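Local atomic coordinates of Pbp related beta-lactamase (Pyrococcus abyssi, PDB entry 2QMI), a protein that probably acts as a serine peptidase of the penicillin-binding protein and beta-lactamase family, assembled into a self-compartmentalizing octamer. Residues R17-I22 against V325-S330; Y40-A45 against M212-D217; Q225-G230 against G307-Y312. All blocks are in the same frame, centred on the assembly; numbering follows the deposited sequence.

The three contacts form a compact cluster, their centres about 9, 11 and 12 Å apart (1 and 2, 1 and 3, 2 and 3). Interactions 2 and 3 follow one another along the chain, and both are nested inside the long loop that interaction 1 closes. Interaction 1 joins interaction 2 through Pro20 O and Tyr40 N at 2.8 Å, and joins interaction 3 through the neighbouring strands 310-316 and 321-327, with Glu327 N 2.9 Å from Thr310 O. Gly213 O, 3.0 Å from Gln225 N, links interactions 2 and 3. All three lie in the beta-lactamase-like part of the chain; strand 297-305, which precedes 307-312, probably borders the active site.

Interaction 1: R17-I22 against V325-S330; sequences RKVPGI and VLENSS
Asn328 N donates to Gly21 O over 3.2 Å, in a nearly straight bond (171° at the hydrogen) whose donor stands 33° out of the carbonyl plane. It is the one direct hydrogen bond between 17-22 and 325-330, and it forms where strand 321-327 has just ended and strand 21-28 begins. Next to it Ile22 and Glu327 make an antiparallel non-hydrogen-bonded pair, with Ile22 CA 3.4 Å from Leu326 O in a CA-H...O contact. This pairing brings the first strand of the central antiparallel sheet beside the last one in sequence, some 300 residues later, as in other serine beta-lactamases and penicillin-binding proteins.

On the face that carries Ile22 and Glu327, the extended glutamate chain passes obliquely across Ile22, its CG 3.7 Å from Ile22 CG1, and Val19 crosses it at about a right angle, setting CG1 3.3 Å from Glu327 OE2. This aliphatic surround probably disfavours the charged form of the buried carboxylate, an effect opposed by Tyr332 N, which donates to OE2. Pro334, at the start of helix 334-345, also packs on the Glu327 side chain.

Ser329 OG sits between its own backbone N and carbonyl carbon (chi1 58°), which directs it to Pro20 CD at 3.2 Å. A water stands 3.0 Å from Ser329 OG and donates to Lys18 O at 2.8 Å, bridging the loop after the strand to the Schellman motif, with Lys18 as its C-prime residue, that ends helix 3-16. Asn328 lays its amide nitrogen against Pro20 CB, and the same nitrogen is hydrogen-bonded to Arg41 O. Val19 O accepts a hydrogen bond from Trp130 NE1 of a second subunit.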
loop_
_atom_site.group_PDB
_atom_site.type_symbol
_atom_site.label_atom_id
_atom_site.label_comp_id
_atom_site.label_asym_id
_atom_site.label_seq_id
_atom_site.Cartn_x
_atom_site.Cartn_y
_atom_site.Cartn_z
ATOM N N ARG A 17 -19.348 23.160 -9.784
ATOM C CA ARG A 17 -18.568 22.391 -10.753
ATOM C C ARG A 17 -17.086 22.757 -10.736
ATOM O O ARG A 17 -16.315 22.331 -11.608
ATOM C CB ARG A 17 -19.167 22.593 -12.158
ATOM C CG ARG A 17 -20.669 22.269 -12.254
ATOM C CD ARG A 17 -20.942 20.754 -12.194
ATOM N NE ARG A 17 -20.613 20.099 -13.461
ATOM C CZ ARG A 17 -21.484 19.903 -14.449
ATOM N NH1 ARG A 17 -21.092 19.311 -15.573
ATOM N NH2 ARG A 17 -22.758 20.266 -14.296
ATOM N N LYS A 18 -16.698 23.538 -9.731
ATOM C CA LYS A 18 -15.325 24.000 -9.560
ATOM C C LYS A 18 -14.714 24.629 -10.812
ATOM O O LYS A 18 -13.700 24.148 -11.329
ATOM C CB LYS A 18 -14.426 22.861 -9.068
ATOM C CG LYS A 18 -13.095 23.368 -8.507
ATOM C CD LYS A 18 -12.455 22.397 -7.516
ATOM C CE LYS A 18 -11.318 23.087 -6.759
ATOM N NZ LYS A 18 -10.640 22.218 -5.759
ATOM N N VAL A 19 -15.329 25.706 -11.298
ATOM C CA VAL A 19 -14.823 26.406 -12.477
ATOM C C VAL A 19 -14.026 27.623 -11.994
ATOM O O VAL A 19 -14.502 28.389 -11.161
ATOM C CB VAL A 19 -15.975 26.881 -13.403
ATOM C CG1 VAL A 19 -15.401 27.498 -14.672
ATOM C CG2 VAL A 19 -16.895 25.706 -13.748
ATOM N N PRO A 20 -12.802 27.812 -12.514
ATOM C CA PRO A 20 -11.926 28.931 -12.138
ATOM C C PRO A 20 -12.470 30.329 -12.474
ATOM O O PRO A 20 -12.618 31.172 -11.592
ATOM C CB PRO A 20 -10.630 28.634 -12.899
ATOM C CG PRO A 20 -10.692 27.135 -13.155
ATOM C CD PRO A 20 -12.143 26.946 -13.504
ATOM N N GLY A 21 -12.745 30.565 -13.754
ATOM C CA GLY A 21 -13.243 31.856 -14.190
ATOM C C GLY A 21 -14.133 31.745 -15.415
ATOM O O GLY A 21 -14.101 30.736 -16.116
ATOM N N ILE A 22 -14.922 32.789 -15.670
ATOM C CA ILE A 22 -15.846 32.830 -16.799
ATOM C C ILE A 22 -16.103 34.265 -17.274
ATOM O O ILE A 22 -16.114 35.199 -16.476
ATOM C CB ILE A 22 -17.216 32.204 -16.418
ATOM C CG1 ILE A 22 -17.146 30.679 -16.510
ATOM C CG2 ILE A 22 -18.320 32.765 -17.307
ATOM C CD1 ILE A 22 -18.443 29.966 -16.132
ATOM N N VAL A 325 -19.990 33.323 -24.365
ATOM C CA VAL A 325 -19.506 32.853 -23.069
ATOM C C VAL A 325 -18.175 32.101 -23.227
ATOM O O VAL A 325 -18.064 31.166 -24.029
ATOM C CB VAL A 325 -20.520 31.896 -22.401
ATOM C CG1 VAL A 325 -19.990 31.419 -21.045
ATOM C CG2 VAL A 325 -21.859 32.589 -22.233
ATOM N N LEU A 326 -17.166 32.519 -22.467
ATOM C CA LEU A 326 -15.862 31.868 -22.512
ATOM C C LEU A 326 -15.543 31.315 -21.125
ATOM O O LEU A 326 -15.904 31.916 -20.116
ATOM C CB LEU A 326 -14.782 32.855 -22.972
ATOM C CG LEU A 326 -14.913 33.276 -24.439
ATOM C CD1 LEU A 326 -13.767 34.192 -24.832
ATOM C CD2 LEU A 326 -14.928 32.031 -25.316
ATOM N N GLU A 327 -14.863 30.175 -21.079
ATOM C CA GLU A 327 -14.545 29.540 -19.811
ATOM C C GLU A 327 -13.127 28.977 -19.693
ATOM O O GLU A 327 -12.584 28.398 -20.633
ATOM C CB GLU A 327 -15.561 28.428 -19.535
ATOM C CG GLU A 327 -15.496 27.852 -18.130
ATOM C CD GLU A 327 -16.529 26.763 -17.911
ATOM O OE1 GLU A 327 -17.707 26.985 -18.283
ATOM O OE2 GLU A 327 -16.161 25.693 -17.362
ATOM N N ASN A 328 -12.576 29.142 -18.493
ATOM C CA ASN A 328 -11.235 28.728 -18.086
ATOM C C ASN A 328 -11.042 27.229 -17.848
ATOM O O ASN A 328 -10.067 26.829 -17.217
ATOM C CB ASN A 328 -10.874 29.465 -16.795
ATOM C CG ASN A 328 -9.550 30.148 -16.883
ATOM O OD1 ASN A 328 -8.976 30.232 -17.964
ATOM N ND2 ASN A 328 -9.051 30.657 -15.761
ATOM N N SER A 329 -11.973 26.413 -18.332
ATOM C CA SER A 329 -11.910 24.961 -18.160
ATOM C C SER A 329 -13.156 24.353 -18.795
ATOM O O SER A 329 -13.817 25.006 -19.605
ATOM C CB SER A 329 -11.853 24.596 -16.667
ATOM O OG SER A 329 -12.984 25.101 -15.969
ATOM N N SER A 330 -13.470 23.108 -18.448
ATOM C CA SER A 330 -14.665 22.468 -18.993
ATOM C C SER A 330 -15.538 21.972 -17.843
ATOM O O SER A 330 -16.225 20.957 -17.964
ATOM C CB SER A 330 -14.291 21.294 -19.902
ATOM O OG SER A 330 -13.783 20.213 -19.143
HETATM O O HOH W 1 -13.791 23.082 -13.888
#

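Interaction 2: Y40-A45 against M212-D217; sequences YRNVEA and MGYILD
Tyr214 OH is held from two directions: it accepts from Val43 N at 2.8 Å and donates to Glu44 OE1 at 2.9 Å. The carboxylate meets the phenol edge-on, with OE1 lying in the ring plane; the two flat groups are nearly coplanar, 28° apart, and the hydroxyl meets OE1 on its syn side, somewhat out of the carboxylate plane. Glu44 reaches this position because its chain bends at chi2 (71°), folding the carboxylate back toward the ring. Val43 crosses Tyr214 obliquely and brings CG2 to 4.0 Å from Tyr214 CZ.

The other close point is between backbones. Met212 N donates to Arg41 O over 2.7 Å, approaching almost in line with the carbonyl bond (161° at the oxygen). Here the chain leaves strand 31-38, on the outer edge of the central sheet, and turns a corner at Arg41. Arg41 and Asn42 together face Leu47 in a classic beta bulge, and Asn42 OD1 accepts from Ala45 N at 2.6 Å, an Asx motif that stiffens the turn presenting Val43 and Glu44 to the phenol. The partner, strand 213-216, is one arm of a small hairpin with strand 222-225, which is thereby tied to the sheet's edge.

Away from the buried ring the contact is looser. Asn42 and Met212 lie side by side, pointing the same way, with Asn42 ND2 3.7 Å from Met212 CB; the thioether, bent at both later torsions, leads away from the turn. Glu44 is exposed to solvent despite its bond. Arg41 sends its guanidinium in another direction, to Asp209 and Pro48 O, while Val43 also packs on Trp130 of a second subunit.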
loop_
_atom_site.group_PDB
_atom_site.type_symbol
_atom_site.label_atom_id
_atom_site.label_comp_id
_atom_site.label_asym_id
_atom_site.label_seq_id
_atom_site.Cartn_x
_atom_site.Cartn_y
_atom_site.Cartn_z
ATOM N N TYR A 40 -11.445 33.754 -11.320
ATOM C CA TYR A 40 -10.086 34.118 -11.671
ATOM C C TYR A 40 -9.659 33.608 -13.050
ATOM O O TYR A 40 -10.029 32.506 -13.458
ATOM C CB TYR A 40 -9.138 33.585 -10.583
ATOM C CG TYR A 40 -9.384 34.180 -9.211
ATOM C CD1 TYR A 40 -8.702 35.321 -8.796
ATOM C CD2 TYR A 40 -10.330 33.632 -8.346
ATOM C CE1 TYR A 40 -8.958 35.908 -7.559
ATOM C CE2 TYR A 40 -10.597 34.212 -7.097
ATOM C CZ TYR A 40 -9.907 35.354 -6.715
ATOM O OH TYR A 40 -10.183 35.968 -5.515
ATOM N N ARG A 41 -8.904 34.424 -13.777
ATOM C CA ARG A 41 -8.398 34.008 -15.083
ATOM C C ARG A 41 -7.100 33.228 -14.832
ATOM O O ARG A 41 -6.629 32.469 -15.682
ATOM C CB ARG A 41 -8.152 35.218 -15.999
ATOM C CG ARG A 41 -7.064 36.197 -15.572
ATOM C CD ARG A 41 -6.892 37.249 -16.671
ATOM N NE ARG A 41 -5.784 38.183 -16.454
ATOM C CZ ARG A 41 -5.855 39.305 -15.741
ATOM N NH1 ARG A 41 -4.781 40.073 -15.616
ATOM N NH2 ARG A 41 -6.989 39.672 -15.161
ATOM N N ASN A 42 -6.533 33.433 -13.647
ATOM C CA ASN A 42 -5.332 32.739 -13.213
ATOM C C ASN A 42 -5.395 32.610 -11.695
ATOM O O ASN A 42 -5.342 33.609 -10.987
ATOM C CB ASN A 42 -4.066 33.500 -13.598
ATOM C CG ASN A 42 -2.801 32.769 -13.160
ATOM O OD1 ASN A 42 -2.580 32.536 -11.963
ATOM N ND2 ASN A 42 -1.969 32.390 -14.133
ATOM N N VAL A 43 -5.500 31.376 -11.204
ATOM C CA VAL A 43 -5.600 31.125 -9.767
ATOM C C VAL A 43 -4.318 31.379 -8.975
ATOM O O VAL A 43 -4.344 32.110 -7.986
ATOM C CB VAL A 43 -6.082 29.681 -9.492
ATOM C CG1 VAL A 43 -6.127 29.416 -7.998
ATOM C CG2 VAL A 43 -7.460 29.472 -10.097
ATOM N N GLU A 44 -3.208 30.775 -9.404
ATOM C CA GLU A 44 -1.923 30.942 -8.724
ATOM C C GLU A 44 -1.590 32.412 -8.504
ATOM O O GLU A 44 -1.127 32.800 -7.433
ATOM C CB GLU A 44 -0.783 30.315 -9.542
ATOM C CG GLU A 44 -0.786 28.795 -9.642
ATOM C CD GLU A 44 -1.899 28.252 -10.514
ATOM O OE1 GLU A 44 -2.223 28.887 -11.546
ATOM O OE2 GLU A 44 -2.439 27.176 -10.176
ATOM N N ALA A 45 -1.819 33.215 -9.543
ATOM C CA ALA A 45 -1.539 34.651 -9.513
ATOM C C ALA A 45 -2.723 35.477 -9.020
ATOM O O ALA A 45 -2.634 36.705 -8.929
ATOM C CB ALA A 45 -1.130 35.122 -10.903
ATOM N N MET A 212 -5.239 31.589 -17.856
ATOM C CA MET A 212 -4.495 30.339 -17.874
ATOM C C MET A 212 -5.548 29.235 -18.001
ATOM O O MET A 212 -6.649 29.368 -17.474
ATOM C CB MET A 212 -3.714 30.182 -16.562
ATOM C CG MET A 212 -3.109 28.795 -16.330
ATOM S SD MET A 212 -2.058 28.244 -17.686
ATOM C CE MET A 212 -0.607 29.291 -17.442
ATOM N N GLY A 213 -5.221 28.165 -18.718
ATOM C CA GLY A 213 -6.165 27.076 -18.862
ATOM C C GLY A 213 -6.139 26.204 -17.617
ATOM O O GLY A 213 -5.187 26.267 -16.835
ATOM N N TYR A 214 -7.186 25.399 -17.425
ATOM C CA TYR A 214 -7.264 24.503 -16.272
ATOM C C TYR A 214 -7.966 23.186 -16.591
ATOM O O TYR A 214 -8.972 23.138 -17.303
ATOM C CB TYR A 214 -7.969 25.191 -15.094
ATOM C CG TYR A 214 -7.138 26.276 -14.450
ATOM C CD1 TYR A 214 -6.114 25.961 -13.553
ATOM C CD2 TYR A 214 -7.339 27.615 -14.775
ATOM C CE1 TYR A 214 -5.317 26.956 -13.000
ATOM C CE2 TYR A 214 -6.545 28.615 -14.232
ATOM C CZ TYR A 214 -5.539 28.286 -13.350
ATOM O OH TYR A 214 -4.738 29.284 -12.839
ATOM N N ILE A 215 -7.387 22.116 -16.058
ATOM C CA ILE A 215 -7.891 20.765 -16.213
ATOM C C ILE A 215 -8.062 20.270 -14.786
ATOM O O ILE A 215 -7.194 20.488 -13.950
ATOM C CB ILE A 215 -6.866 19.871 -16.947
ATOM C CG1 ILE A 215 -6.707 20.341 -18.390
ATOM C CG2 ILE A 215 -7.303 18.424 -16.907
ATOM C CD1 ILE A 215 -7.970 20.231 -19.207
ATOM N N LEU A 216 -9.184 19.623 -14.504
ATOM C CA LEU A 216 -9.455 19.109 -13.163
ATOM C C LEU A 216 -8.970 17.659 -13.105
ATOM O O LEU A 216 -9.427 16.827 -13.894
ATOM C CB LEU A 216 -10.960 19.184 -12.902
ATOM C CG LEU A 216 -11.519 19.259 -11.479
ATOM C CD1 LEU A 216 -10.971 20.482 -10.766
ATOM C CD2 LEU A 216 -13.044 19.330 -11.547
ATOM N N ASP A 217 -8.039 17.349 -12.198
ATOM C CA ASP A 217 -7.546 15.970 -12.117
ATOM C C ASP A 217 -8.519 15.037 -11.403
ATOM O O ASP A 217 -9.566 15.473 -10.918
ATOM C CB ASP A 217 -6.140 15.878 -11.481
ATOM C CG ASP A 217 -6.108 16.260 -10.006
ATOM O OD1 ASP A 217 -7.036 15.894 -9.254
ATOM O OD2 ASP A 217 -5.121 16.908 -9.591
#

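Interaction 3: Q225-G230 against G307-Y312; sequences QPFPYG and GMYTGY
The Phe227 and Tyr309 side chains cross at about a right angle, with Tyr309 CE2 at the edge of the phenylalanine ring, in its plane and 3.8 Å from Phe227 CD1. Phe227 CA in turn lies in the plane of the tyrosine ring, at its edge. One face of Phe227 bears Pro228 CD, 3.4 Å above the plane and offset toward the rim. Further along, Phe227 CD2 rests 3.5 Å above a face of the Tyr229 ring, again near the rim, so the aromatic residues follow one another in a short series.

Met308 and Pro228 reach toward each other, tip to tip. The methionine CG stands between the backbone N and the carbonyl carbon (chi1 76°), and with bends at chi2 and chi3 the thioether lies against the loop. Met308 CG thereby comes 3.4 Å from Gln225 O, while its SD lies 3.5 Å from Pro228 CD and 3.8 Å from Pro226 O. The proline CD is thus packed by sulfur as well as by the phenylalanine face.

Polar links are indirect. A water accepts from Phe227 N at 3.1 Å and gives a weak bond to Tyr309 OH at 3.3 Å; that hydroxyl has its stronger partner in Ala211 O. Arg46 of a neighbouring subunit is hydrogen-bonded to the carbonyl oxygens of Pro226 and Phe227, so the same backbone also faces a subunit interface.

Pro228 is the centre of an inverse gamma turn, which bends the loop after strand 222-225. The loop packs against the turn between strands 297-305 and 310-316 of the central sheet; the former carries a pattern resembling the K(T/S)G motif that borders the active site in penicillin-binding proteins and serine beta-lactamases.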
loop_
_atom_site.group_PDB
_atom_site.type_symbol
_atom_site.label_atom_id
_atom_site.label_comp_id
_atom_site.label_asym_id
_atom_site.label_seq_id
_atom_site.Cartn_x
_atom_site.Cartn_y
_atom_site.Cartn_z
ATOM N N GLN A 225 -2.896 24.460 -17.406
ATOM C CA GLN A 225 -2.410 23.946 -18.680
ATOM C C GLN A 225 -2.451 25.065 -19.710
ATOM O O GLN A 225 -3.489 25.704 -19.901
ATOM C CB GLN A 225 -3.290 22.782 -19.160
ATOM C CG GLN A 225 -3.154 21.514 -18.332
ATOM C CD GLN A 225 -1.914 20.723 -18.685
ATOM O OE1 GLN A 225 -0.986 21.236 -19.313
ATOM N NE2 GLN A 225 -1.888 19.463 -18.275
ATOM N N PRO A 226 -1.321 25.320 -20.386
ATOM C CA PRO A 226 -1.245 26.373 -21.404
ATOM C C PRO A 226 -1.984 25.962 -22.679
ATOM O O PRO A 226 -2.226 24.775 -22.913
ATOM C CB PRO A 226 0.260 26.522 -21.643
ATOM C CG PRO A 226 0.885 25.975 -20.369
ATOM C CD PRO A 226 0.018 24.790 -20.078
ATOM N N PHE A 227 -2.344 26.944 -23.497
ATOM C CA PHE A 227 -3.039 26.671 -24.750
ATOM C C PHE A 227 -2.226 25.662 -25.569
ATOM O O PHE A 227 -0.994 25.679 -25.533
ATOM C CB PHE A 227 -3.200 27.963 -25.559
ATOM C CG PHE A 227 -4.058 27.803 -26.780
ATOM C CD1 PHE A 227 -5.444 27.841 -26.678
ATOM C CD2 PHE A 227 -3.484 27.550 -28.021
ATOM C CE1 PHE A 227 -6.246 27.627 -27.795
ATOM C CE2 PHE A 227 -4.274 27.333 -29.142
ATOM C CZ PHE A 227 -5.658 27.372 -29.028
ATOM N N PRO A 228 -2.903 24.763 -26.312
ATOM C CA PRO A 228 -2.164 23.782 -27.113
ATOM C C PRO A 228 -1.882 24.314 -28.521
ATOM O O PRO A 228 -2.473 23.860 -29.507
ATOM C CB PRO A 228 -3.101 22.586 -27.121
ATOM C CG PRO A 228 -4.430 23.253 -27.235
ATOM C CD PRO A 228 -4.329 24.399 -26.238
ATOM N N TYR A 229 -0.977 25.287 -28.598
ATOM C CA TYR A 229 -0.596 25.905 -29.865
ATOM C C TYR A 229 -0.222 24.887 -30.930
ATOM O O TYR A 229 0.631 24.021 -30.703
ATOM C CB TYR A 229 0.566 26.873 -29.647
ATOM C CG TYR A 229 0.167 28.092 -28.852
ATOM C CD1 TYR A 229 -0.654 29.077 -29.411
ATOM C CD2 TYR A 229 0.589 28.252 -27.532
ATOM C CE1 TYR A 229 -1.046 30.193 -28.668
ATOM C CE2 TYR A 229 0.207 29.357 -26.785
ATOM C CZ TYR A 229 -0.608 30.322 -27.356
ATOM O OH TYR A 229 -0.970 31.410 -26.607
ATOM N N GLY A 230 -0.878 25.002 -32.083
ATOM C CA GLY A 230 -0.626 24.112 -33.198
ATOM C C GLY A 230 -1.843 23.956 -34.092
ATOM O O GLY A 230 -1.724 23.860 -35.307
ATOM N N GLY A 307 -10.059 21.400 -24.357
ATOM C CA GLY A 307 -9.682 20.745 -23.123
ATOM C C GLY A 307 -9.602 21.677 -21.930
ATOM O O GLY A 307 -10.437 21.603 -21.032
ATOM N N MET A 308 -8.603 22.556 -21.914
ATOM C CA MET A 308 -8.442 23.484 -20.801
ATOM C C MET A 308 -9.201 24.805 -20.980
ATOM O O MET A 308 -9.211 25.632 -20.078
ATOM C CB MET A 308 -6.953 23.771 -20.544
ATOM C CG MET A 308 -6.294 24.717 -21.530
ATOM S SD MET A 308 -5.934 23.978 -23.120
ATOM C CE MET A 308 -7.320 24.279 -23.938
ATOM N N TYR A 309 -9.807 25.009 -22.151
ATOM C CA TYR A 309 -10.602 26.214 -22.427
ATOM C C TYR A 309 -11.834 25.737 -23.185
ATOM O O TYR A 309 -11.739 24.815 -23.986
ATOM C CB TYR A 309 -9.869 27.210 -23.347
ATOM C CG TYR A 309 -8.599 27.849 -22.831
ATOM C CD1 TYR A 309 -8.623 28.816 -21.817
ATOM C CD2 TYR A 309 -7.369 27.517 -23.391
ATOM C CE1 TYR A 309 -7.438 29.430 -21.382
ATOM C CE2 TYR A 309 -6.188 28.122 -22.965
ATOM C CZ TYR A 309 -6.223 29.070 -21.968
ATOM O OH TYR A 309 -5.032 29.636 -21.563
ATOM N N THR A 310 -12.985 26.357 -22.934
ATOM C CA THR A 310 -14.217 26.012 -23.646
ATOM C C THR A 310 -15.003 27.296 -23.890
ATOM O O THR A 310 -14.762 28.307 -23.238
ATOM C CB THR A 310 -15.121 25.012 -22.863
ATOM O OG1 THR A 310 -15.592 25.619 -21.656
ATOM C CG2 THR A 310 -14.356 23.739 -22.535
ATOM N N GLY A 311 -15.933 27.257 -24.838
ATOM C CA GLY A 311 -16.711 28.444 -25.125
ATOM C C GLY A 311 -17.956 28.178 -25.945
ATOM O O GLY A 311 -18.201 27.049 -26.377
ATOM N N TYR A 312 -18.746 29.227 -26.151
ATOM C CA TYR A 312 -19.968 29.133 -26.932
ATOM C C TYR A 312 -20.436 30.521 -27.361
ATOM O O TYR A 312 -20.289 31.493 -26.621
ATOM C CB TYR A 312 -21.082 28.479 -26.116
ATOM C CG TYR A 312 -22.346 28.233 -26.903
ATOM C CD1 TYR A 312 -22.461 27.123 -27.744
ATOM C CD2 TYR A 312 -23.425 29.117 -26.826
ATOM C CE1 TYR A 312 -23.616 26.896 -28.483
ATOM C CE2 TYR A 312 -24.584 28.902 -27.564
ATOM C CZ TYR A 312 -24.675 27.789 -28.389
ATOM O OH TYR A 312 -25.823 27.558 -29.114
HETATM O O HOH W 2 -1.828 29.790 -22.398
#